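Local coordinates for monooxygenase (Agrobacterium tumefaciens, PDB 2I7G), which probably acts as a flavin-dependent monooxygenase of the bacterial luciferase-like family, although its substrate is not known, at residues Leu313-Ile318 with Pro357-Glu362; Thr83-Ala88 with Gln114-Val119; Glu156-Leu161 with Gly211-Pro216. All blocks are in the same frame, centred on the assembly; numbering follows the deposited sequence. Where two conformers were deposited one is given.

Interaction 1: Leu313-Ile318 with Pro357-Glu362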
loop_
_atom_site.group_PDB
_atom_site.type_symbol
_atom_site.label_atom_id
_atom_site.label_comp_id
_atom_site.label_asym_id
_atom_site.label_seq_id
_atom_site.Cartn_x
_atom_site.Cartn_y
_atom_site.Cartn_z
ATOM N N LEU B 313 -12.697 -8.623 34.456
ATOM C CA LEU B 313 -14.084 -8.509 33.986
ATOM C C LEU B 313 -14.168 -8.767 32.495
ATOM O O LEU B 313 -15.037 -9.507 32.026
ATOM C CB LEU B 313 -14.659 -7.119 34.303
ATOM C CG LEU B 313 -16.184 -6.997 34.101
ATOM C CD1 LEU B 313 -16.951 -7.819 35.165
ATOM C CD2 LEU B 313 -16.667 -5.555 34.131
ATOM N N VAL B 314 -13.252 -8.151 31.742
ATOM C CA VAL B 314 -13.270 -8.328 30.289
ATOM C C VAL B 314 -12.945 -9.782 29.922
ATOM O O VAL B 314 -13.597 -10.351 29.036
ATOM C CB VAL B 314 -12.333 -7.337 29.614
ATOM C CG1 VAL B 314 -12.204 -7.652 28.083
ATOM C CG2 VAL B 314 -12.895 -5.920 29.839
ATOM N N ALA B 315 -11.964 -10.376 30.611
ATOM C CA ALA B 315 -11.563 -11.769 30.320
ATOM C C ALA B 315 -12.749 -12.692 30.582
ATOM O O ALA B 315 -13.034 -13.590 29.792
ATOM C CB ALA B 315 -10.342 -12.187 31.162
ATOM N N GLU B 316 -13.457 -12.472 31.691
ATOM C CA GLU B 316 -14.609 -13.322 31.992
ATOM C C GLU B 316 -15.706 -13.193 30.928
ATOM O O GLU B 316 -16.316 -14.189 30.567
ATOM C CB GLU B 316 -15.175 -13.079 33.398
ATOM C CG GLU B 316 -16.203 -14.152 33.847
ATOM C CD GLU B 316 -15.801 -15.588 33.449
ATOM O OE1 GLU B 316 -14.777 -16.087 33.981
ATOM O OE2 GLU B 316 -16.502 -16.217 32.598
ATOM N N LYS B 317 -15.944 -11.987 30.414
ATOM C CA LYS B 317 -16.929 -11.842 29.358
ATOM C C LYS B 317 -16.492 -12.555 28.059
ATOM O O LYS B 317 -17.310 -13.189 27.412
ATOM C CB LYS B 317 -17.224 -10.376 29.100
ATOM C CG LYS B 317 -18.450 -10.134 28.315
ATOM C CD LYS B 317 -18.764 -8.661 28.450
ATOM C CE LYS B 317 -20.016 -8.312 27.769
ATOM N NZ LYS B 317 -20.446 -6.932 28.186
ATOM N N ILE B 318 -15.205 -12.455 27.701
ATOM C CA ILE B 318 -14.677 -13.169 26.519
ATOM C C ILE B 318 -14.899 -14.671 26.677
ATOM O O ILE B 318 -15.391 -15.369 25.738
ATOM C CB ILE B 318 -13.194 -12.852 26.251
ATOM C CG1 ILE B 318 -13.038 -11.374 25.879
ATOM C CG2 ILE B 318 -12.631 -13.796 25.113
ATOM C CD1 ILE B 318 -11.587 -10.860 26.034
ATOM N N PRO B 357 -3.741 -13.877 28.767
ATOM C CA PRO B 357 -3.362 -15.068 29.541
ATOM C C PRO B 357 -4.515 -15.738 30.308
ATOM O O PRO B 357 -4.563 -16.973 30.337
ATOM C CB PRO B 357 -2.270 -14.552 30.493
ATOM C CG PRO B 357 -1.662 -13.382 29.702
ATOM C CD PRO B 357 -2.881 -12.719 29.089
ATOM N N LEU B 358 -5.408 -14.942 30.901
ATOM C CA LEU B 358 -6.591 -15.449 31.594
ATOM C C LEU B 358 -7.482 -16.239 30.627
ATOM O O LEU B 358 -7.878 -17.388 30.923
ATOM C CB LEU B 358 -7.392 -14.317 32.249
ATOM C CG LEU B 358 -6.820 -13.690 33.537
ATOM C CD1 LEU B 358 -7.566 -12.355 33.872
ATOM C CD2 LEU B 358 -6.878 -14.676 34.705
ATOM N N VAL B 359 -7.766 -15.634 29.470
ATOM C CA VAL B 359 -8.624 -16.266 28.469
ATOM C C VAL B 359 -7.979 -17.538 27.938
ATOM O O VAL B 359 -8.622 -18.593 27.935
ATOM C CB VAL B 359 -8.982 -15.319 27.321
ATOM C CG1 VAL B 359 -9.805 -16.090 26.284
ATOM C CG2 VAL B 359 -9.763 -14.060 27.869
ATOM N N ARG B 360 -6.705 -17.454 27.557
ATOM C CA ARG B 360 -6.008 -18.616 27.005
ATOM C C ARG B 360 -5.920 -19.768 28.008
ATOM O O ARG B 360 -6.075 -20.936 27.626
ATOM C CB ARG B 360 -4.608 -18.231 26.505
ATOM C CG ARG B 360 -4.600 -17.337 25.271
ATOM C CD ARG B 360 -3.203 -16.710 25.020
ATOM N NE ARG B 360 -3.246 -15.820 23.862
ATOM C CZ ARG B 360 -2.516 -14.719 23.711
ATOM N NH1 ARG B 360 -1.657 -14.350 24.666
ATOM N NH2 ARG B 360 -2.641 -13.984 22.588
ATOM N N LYS B 361 -5.686 -19.440 29.279
ATOM C CA LYS B 361 -5.567 -20.434 30.361
ATOM C C LYS B 361 -6.871 -21.211 30.557
ATOM O O LYS B 361 -6.865 -22.440 30.703
ATOM C CB LYS B 361 -5.107 -19.747 31.664
ATOM C CG LYS B 361 -5.421 -20.459 32.998
ATOM C CD LYS B 361 -4.653 -19.840 34.192
ATOM C CE LYS B 361 -4.946 -18.335 34.444
ATOM N NZ LYS B 361 -6.005 -18.042 35.470
ATOM N N GLU B 362 -7.982 -20.482 30.541
ATOM C CA GLU B 362 -9.301 -21.048 30.750
ATOM C C GLU B 362 -9.795 -21.872 29.550
ATOM O O GLU B 362 -10.333 -22.974 29.730
ATOM C CB GLU B 362 -10.268 -19.931 31.127
ATOM C CG GLU B 362 -11.720 -20.357 31.289
ATOM C CD GLU B 362 -11.962 -21.252 32.493
ATOM O OE1 GLU B 362 -11.123 -21.283 33.433
ATOM O OE2 GLU B 362 -13.016 -21.926 32.502
#
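V359 is the main bump of this contact, and the hollow it enters lies between A315 and I318, one helical turn apart. Its CG2 methyl points at the backbone of helix 311-325. It lies 3.8 Å from A315 CA and also touches A315 CB and A315 O. On the far side of the hollow, the same V359 CG2 is 4.0 Å from I318 CB. V359 CG1 meets I318 CG2 at 3.8 Å. The side chains of I318 and V359 cross at about a right angle. The V359 torsion (chi1 176°) sends CG1 anti to the backbone N and puts CG2 beside it, which gives CG1 to I318 and lets CG2 sit between A315 and I318.

A315 is the smaller bump in the other direction. Its methyl fits between L358 and V359, with A315 CB 3.8 Å from L358 CB. L358 CD1 also leans over it, 3.9 Å from A315 CB. The short alanine side chain lets the backbones come close, with A315 CA and V359 CA 5.7 Å apart. The axes pass at 9.0 Å with a crossing angle of -35°. The contact is apolar throughout.

V355, a turn earlier on helix 341-363, continues the same face against A315 and I318. I318 also packs on L24 of strand 23-28, as does R360 of helix 341-363, so the helix pair lies against the outside of the TIM barrel sheet.

Interaction 2: Thr83-Ala88 with Gln114-Val119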
loop_
_atom_site.group_PDB
_atom_site.type_symbol
_atom_site.label_atom_id
_atom_site.label_comp_id
_atom_site.label_asym_id
_atom_site.label_seq_id
_atom_site.Cartn_x
_atom_site.Cartn_y
_atom_site.Cartn_z
ATOM N N THR B 83 -1.826 -0.276 2.629
ATOM C CA THR B 83 -0.663 0.629 2.634
ATOM C C THR B 83 -0.102 0.762 4.072
ATOM O O THR B 83 1.100 0.643 4.313
ATOM C CB THR B 83 -1.005 2.016 2.002
ATOM O OG1 THR B 83 -1.617 1.817 0.697
ATOM C CG2 THR B 83 0.270 2.871 1.868
ATOM N N VAL B 84 -0.999 1.005 5.032
ATOM C CA VAL B 84 -0.593 1.080 6.415
ATOM C C VAL B 84 -0.078 -0.282 6.978
ATOM O O VAL B 84 0.927 -0.294 7.734
ATOM C CB VAL B 84 -1.719 1.722 7.308
ATOM C CG1 VAL B 84 -1.184 1.857 8.717
ATOM C CG2 VAL B 84 -2.125 3.120 6.761
ATOM N N LEU B 85 -0.710 -1.391 6.588
ATOM C CA LEU B 85 -0.324 -2.739 7.074
ATOM C C LEU B 85 1.082 -3.071 6.574
ATOM O O LEU B 85 1.816 -3.796 7.234
ATOM C CB LEU B 85 -1.334 -3.828 6.664
ATOM C CG LEU B 85 -2.733 -3.658 7.330
ATOM C CD1 LEU B 85 -3.726 -4.623 6.719
ATOM C CD2 LEU B 85 -2.647 -3.784 8.918
ATOM N N ALA B 86 1.440 -2.573 5.391
ATOM C CA ALA B 86 2.840 -2.729 4.896
ATOM C C ALA B 86 3.851 -2.159 5.873
ATOM O O ALA B 86 4.912 -2.757 6.136
ATOM C CB ALA B 86 3.017 -2.082 3.517
ATOM N N ALA B 87 3.555 -0.954 6.373
ATOM C CA ALA B 87 4.436 -0.344 7.372
ATOM C C ALA B 87 4.446 -1.185 8.675
ATOM O O ALA B 87 5.494 -1.403 9.294
ATOM C CB ALA B 87 3.996 1.077 7.627
ATOM N N ALA B 88 3.275 -1.619 9.105
ATOM C CA ALA B 88 3.159 -2.463 10.312
ATOM C C ALA B 88 3.993 -3.741 10.112
ATOM O O ALA B 88 4.651 -4.187 11.047
ATOM C CB ALA B 88 1.692 -2.851 10.556
ATOM N N GLN B 114 -2.941 -7.966 -4.986
ATOM C CA GLN B 114 -1.524 -7.584 -5.133
ATOM C C GLN B 114 -1.017 -6.841 -3.901
ATOM O O GLN B 114 0.100 -7.095 -3.408
ATOM C CB GLN B 114 -1.320 -6.718 -6.389
ATOM C CG GLN B 114 -1.523 -7.520 -7.686
ATOM C CD GLN B 114 -1.325 -6.672 -8.902
ATOM O OE1 GLN B 114 -1.798 -5.542 -8.976
ATOM N NE2 GLN B 114 -0.629 -7.232 -9.884
ATOM N N GLN B 115 -1.834 -5.941 -3.383
ATOM C CA GLN B 115 -1.449 -5.182 -2.200
ATOM C C GLN B 115 -1.274 -6.081 -0.965
ATOM O O GLN B 115 -0.229 -6.048 -0.284
ATOM C CB GLN B 115 -2.459 -4.055 -1.940
ATOM C CG GLN B 115 -2.423 -2.913 -3.008
ATOM C CD GLN B 115 -3.777 -2.185 -3.058
ATOM O OE1 GLN B 115 -4.598 -2.324 -2.150
ATOM N NE2 GLN B 115 -4.018 -1.445 -4.143
ATOM N N PHE B 116 -2.250 -6.956 -0.720
ATOM C CA PHE B 116 -2.152 -7.835 0.456
ATOM C C PHE B 116 -1.108 -8.958 0.257
ATOM O O PHE B 116 -0.511 -9.396 1.247
ATOM C CB PHE B 116 -3.514 -8.386 0.855
ATOM C CG PHE B 116 -4.359 -7.374 1.571
ATOM C CD1 PHE B 116 -4.342 -7.316 2.968
ATOM C CD2 PHE B 116 -5.120 -6.453 0.855
ATOM C CE1 PHE B 116 -5.133 -6.311 3.649
ATOM C CE2 PHE B 116 -5.933 -5.476 1.510
ATOM C CZ PHE B 116 -5.915 -5.407 2.916
ATOM N N SER B 117 -0.882 -9.403 -0.990
ATOM C CA SER B 117 0.213 -10.346 -1.286
ATOM C C SER B 117 1.562 -9.670 -0.969
ATOM O O SER B 117 2.474 -10.295 -0.432
ATOM C CB SER B 117 0.159 -10.826 -2.746
ATOM O OG SER B 117 -0.921 -11.728 -2.924
ATOM N N THR B 118 1.667 -8.374 -1.273
ATOM C CA THR B 118 2.890 -7.620 -0.953
ATOM C C THR B 118 3.079 -7.534 0.580
ATOM O O THR B 118 4.167 -7.763 1.098
ATOM C CB THR B 118 2.857 -6.253 -1.642
ATOM O OG1 THR B 118 2.801 -6.452 -3.069
ATOM C CG2 THR B 118 4.149 -5.483 -1.334
ATOM N N VAL B 119 1.993 -7.267 1.302
ATOM C CA VAL B 119 2.056 -7.218 2.779
ATOM C C VAL B 119 2.456 -8.608 3.284
ATOM O O VAL B 119 3.248 -8.729 4.240
ATOM C CB VAL B 119 0.703 -6.820 3.367
ATOM C CG1 VAL B 119 0.785 -6.880 4.897
ATOM C CG2 VAL B 119 0.347 -5.370 2.975
#
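L85 touches F116 and V119 with different parts of its side chain. The L85 CG is anti to its carbonyl carbon (chi1 -66°), and the chain extends from there toward the ring. L85 CD1 ends 3.8 Å from F116 CE1 and approaches the ring obliquely. F116's first bond is not aimed at helix 81-89, but its ring comes nearer. Nearer the backbone, L85 CB is 4.1 Å from V119 CG1.

V119 is set with CG1 anti to its backbone N (chi1 176°). This splits its two methyls between neighbouring residues. CG1 goes to L85, while V119 CG2 lies 3.9 Å from A86 N. The small A86 allows the close approach, and A86 CA is 5.0 Å from V119 CA.

Helices 81-89 and 109-122 are neighbours on the outside of the TIM barrel, nearly parallel at 7°. Strand 96-99 comes between them in the chain, and L85 and F116 both reach it, at L97 and S99.

T118 turns its hydroxyl back onto its own helix. T118 OG1 donates to Q114 O at 2.8 Å, on the opposite face of the carbonyl plane from T118 N. The second subunit packs against this helix pair, with Q115 meeting Q115 of that subunit.

Interaction 3: Glu156-Leu161 with Gly211-Pro216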
loop_
_atom_site.group_PDB
_atom_site.type_symbol
_atom_site.label_atom_id
_atom_site.label_comp_id
_atom_site.label_asym_id
_atom_site.label_seq_id
_atom_site.Cartn_x
_atom_site.Cartn_y
_atom_site.Cartn_z
ATOM N N GLU B 156 -19.325 -10.922 -7.385
ATOM C CA GLU B 156 -18.388 -11.126 -8.505
ATOM C C GLU B 156 -16.966 -10.853 -8.027
ATOM O O GLU B 156 -16.038 -11.579 -8.342
ATOM C CB GLU B 156 -18.722 -10.209 -9.678
ATOM C CG GLU B 156 -19.974 -10.658 -10.431
ATOM C CD GLU B 156 -20.127 -9.989 -11.784
ATOM O OE1 GLU B 156 -19.205 -9.249 -12.192
ATOM O OE2 GLU B 156 -21.182 -10.205 -12.439
ATOM N N LYS B 157 -16.796 -9.793 -7.247
ATOM C CA LYS B 157 -15.425 -9.407 -6.857
ATOM C C LYS B 157 -14.827 -10.369 -5.837
ATOM O O LYS B 157 -13.628 -10.661 -5.853
ATOM C CB LYS B 157 -15.373 -7.956 -6.388
ATOM C CG LYS B 157 -15.529 -7.007 -7.569
ATOM C CD LYS B 157 -15.659 -5.520 -7.100
ATOM C CE LYS B 157 -15.570 -4.594 -8.296
ATOM N NZ LYS B 157 -15.502 -3.160 -7.887
ATOM N N LEU B 158 -15.686 -10.895 -4.977
ATOM C CA LEU B 158 -15.267 -11.938 -4.053
ATOM C C LEU B 158 -14.907 -13.151 -4.895
ATOM O O LEU B 158 -13.860 -13.776 -4.619
ATOM C CB LEU B 158 -16.366 -12.259 -3.024
ATOM C CG LEU B 158 -16.047 -13.392 -2.052
ATOM C CD1 LEU B 158 -14.739 -13.129 -1.281
ATOM C CD2 LEU B 158 -17.172 -13.568 -1.050
ATOM N N ASP B 159 -15.772 -13.533 -5.898
ATOM C CA ASP B 159 -15.465 -14.676 -6.759
ATOM C C ASP B 159 -14.095 -14.467 -7.452
ATOM O O ASP B 159 -13.222 -15.354 -7.433
ATOM C CB ASP B 159 -16.554 -14.858 -7.819
ATOM C CG ASP B 159 -16.358 -16.102 -8.640
ATOM O OD1 ASP B 159 -16.486 -17.210 -8.075
ATOM O OD2 ASP B 159 -16.131 -15.974 -9.867
ATOM N N LEU B 160 -13.878 -13.269 -8.018
ATOM C CA LEU B 160 -12.510 -12.985 -8.571
ATOM C C LEU B 160 -11.357 -13.101 -7.536
ATOM O O LEU B 160 -10.344 -13.780 -7.765
ATOM C CB LEU B 160 -12.494 -11.676 -9.305
ATOM C CG LEU B 160 -11.146 -11.226 -9.867
ATOM C CD1 LEU B 160 -10.539 -12.314 -10.777
ATOM C CD2 LEU B 160 -11.444 -9.916 -10.610
ATOM N N LEU B 161 -11.504 -12.455 -6.384
ATOM C CA LEU B 161 -10.469 -12.533 -5.348
ATOM C C LEU B 161 -10.113 -13.982 -5.005
ATOM O O LEU B 161 -8.939 -14.325 -4.863
ATOM C CB LEU B 161 -10.926 -11.803 -4.078
ATOM C CG LEU B 161 -9.925 -11.705 -2.931
ATOM C CD1 LEU B 161 -8.603 -11.068 -3.343
ATOM C CD2 LEU B 161 -10.573 -10.934 -1.771
ATOM N N GLY B 211 -21.170 -19.204 4.781
ATOM C CA GLY B 211 -21.169 -20.630 5.166
ATOM C C GLY B 211 -21.229 -21.571 3.965
ATOM O O GLY B 211 -20.473 -22.532 3.891
ATOM N N ALA B 212 -22.151 -21.286 3.044
ATOM C CA ALA B 212 -22.315 -22.062 1.801
ATOM C C ALA B 212 -21.025 -22.073 0.951
ATOM O O ALA B 212 -20.757 -23.038 0.230
ATOM C CB ALA B 212 -23.473 -21.522 1.005
HETATM N N MSE B 213 -20.246 -20.997 1.038
HETATM C CA MSE B 213 -18.969 -20.862 0.348
HETATM C C MSE B 213 -17.780 -21.345 1.176
HETATM O O MSE B 213 -16.645 -21.340 0.697
HETATM C CB MSE B 213 -18.749 -19.406 -0.022
HETATM C CG MSE B 213 -19.695 -18.898 -1.096
HETATM SE SE MSE B 213 -19.366 -17.010 -1.467
HETATM C CE MSE B 213 -19.317 -16.276 0.318
ATOM N N GLY B 214 -18.051 -21.730 2.417
ATOM C CA GLY B 214 -17.049 -22.319 3.280
ATOM C C GLY B 214 -15.959 -21.329 3.669
ATOM O O GLY B 214 -14.817 -21.738 3.852
ATOM N N LEU B 215 -16.294 -20.035 3.792
ATOM C CA LEU B 215 -15.325 -18.997 4.179
ATOM C C LEU B 215 -15.497 -18.634 5.666
ATOM O O LEU B 215 -16.618 -18.706 6.168
ATOM C CB LEU B 215 -15.551 -17.739 3.350
ATOM C CG LEU B 215 -15.262 -17.973 1.849
ATOM C CD1 LEU B 215 -15.747 -16.782 1.085
ATOM C CD2 LEU B 215 -13.772 -18.120 1.685
ATOM N N PRO B 216 -14.403 -18.312 6.375
ATOM C CA PRO B 216 -14.519 -17.858 7.773
ATOM C C PRO B 216 -15.324 -16.550 7.819
ATOM O O PRO B 216 -15.315 -15.775 6.851
ATOM C CB PRO B 216 -13.067 -17.536 8.202
ATOM C CG PRO B 216 -12.180 -18.030 7.098
ATOM C CD PRO B 216 -13.002 -18.362 5.900
#
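L158 and the selenomethionine M213 meet tip to tip, and L215 adds a second apolar partner. All the contacts between the two segments are of this kind, and the closest use one methyl of the leucine, CD2. L158 CD2 lies 3.7 Å from M213 CE and 4.1 Å from M213 SE. The same L158 CD2 is 4.1 Å from L215 CD1. It therefore touches the ends of two side chains that come from either side of G214. L158 holds CG anti to its backbone N (chi1 177°), which sends the branch toward M213 and L215. M213 is extended as far as selenium and then bends (chi3 -48°), so CE lies close to the leucine. Selenium replaces the sulfur of the natural methionine.

The turn at G214 lies between M213 and L215, which both point toward helix 150-166. Helix 204-212 ends here in a Schellman motif. G214 has positive phi (67°) and two bonds return to the last turn, among them G214 N to G211 O at 2.9 Å. The chain reverses its course at this cap and runs on into strand 217-220 of the TIM barrel. L158 and L215 both pack on I198 of the adjacent strand 196-200, and P216 is joined to I198 by backbone hydrogen bonds.

E156, K157 and D159 bond outside the contact. K157 NZ bonds to S105 O, D107 O and Y145 OH, while D159 OD2 accepts from W172 NE1.

Overall arrangement
The three contacts follow one another along the chain: interaction 2 closes first, then interaction 3, then interaction 1. Interactions 2 and 3 are the nearer pair, with centres 21 Å apart and nearest atoms about 7 Å apart. L161 links their surroundings by packing on F113 of helix 109-122. Interaction 1 lies farther off, its centre 31 Å from that of interaction 2 and 32 Å from that of interaction 3. All three join elements outside the same curled parallel sheet, and each reaches one or more of its strands. They lie at separate places: two between helices, one between a helix and a turn before a strand. Of the three, interaction 2 alone also touches the second subunit.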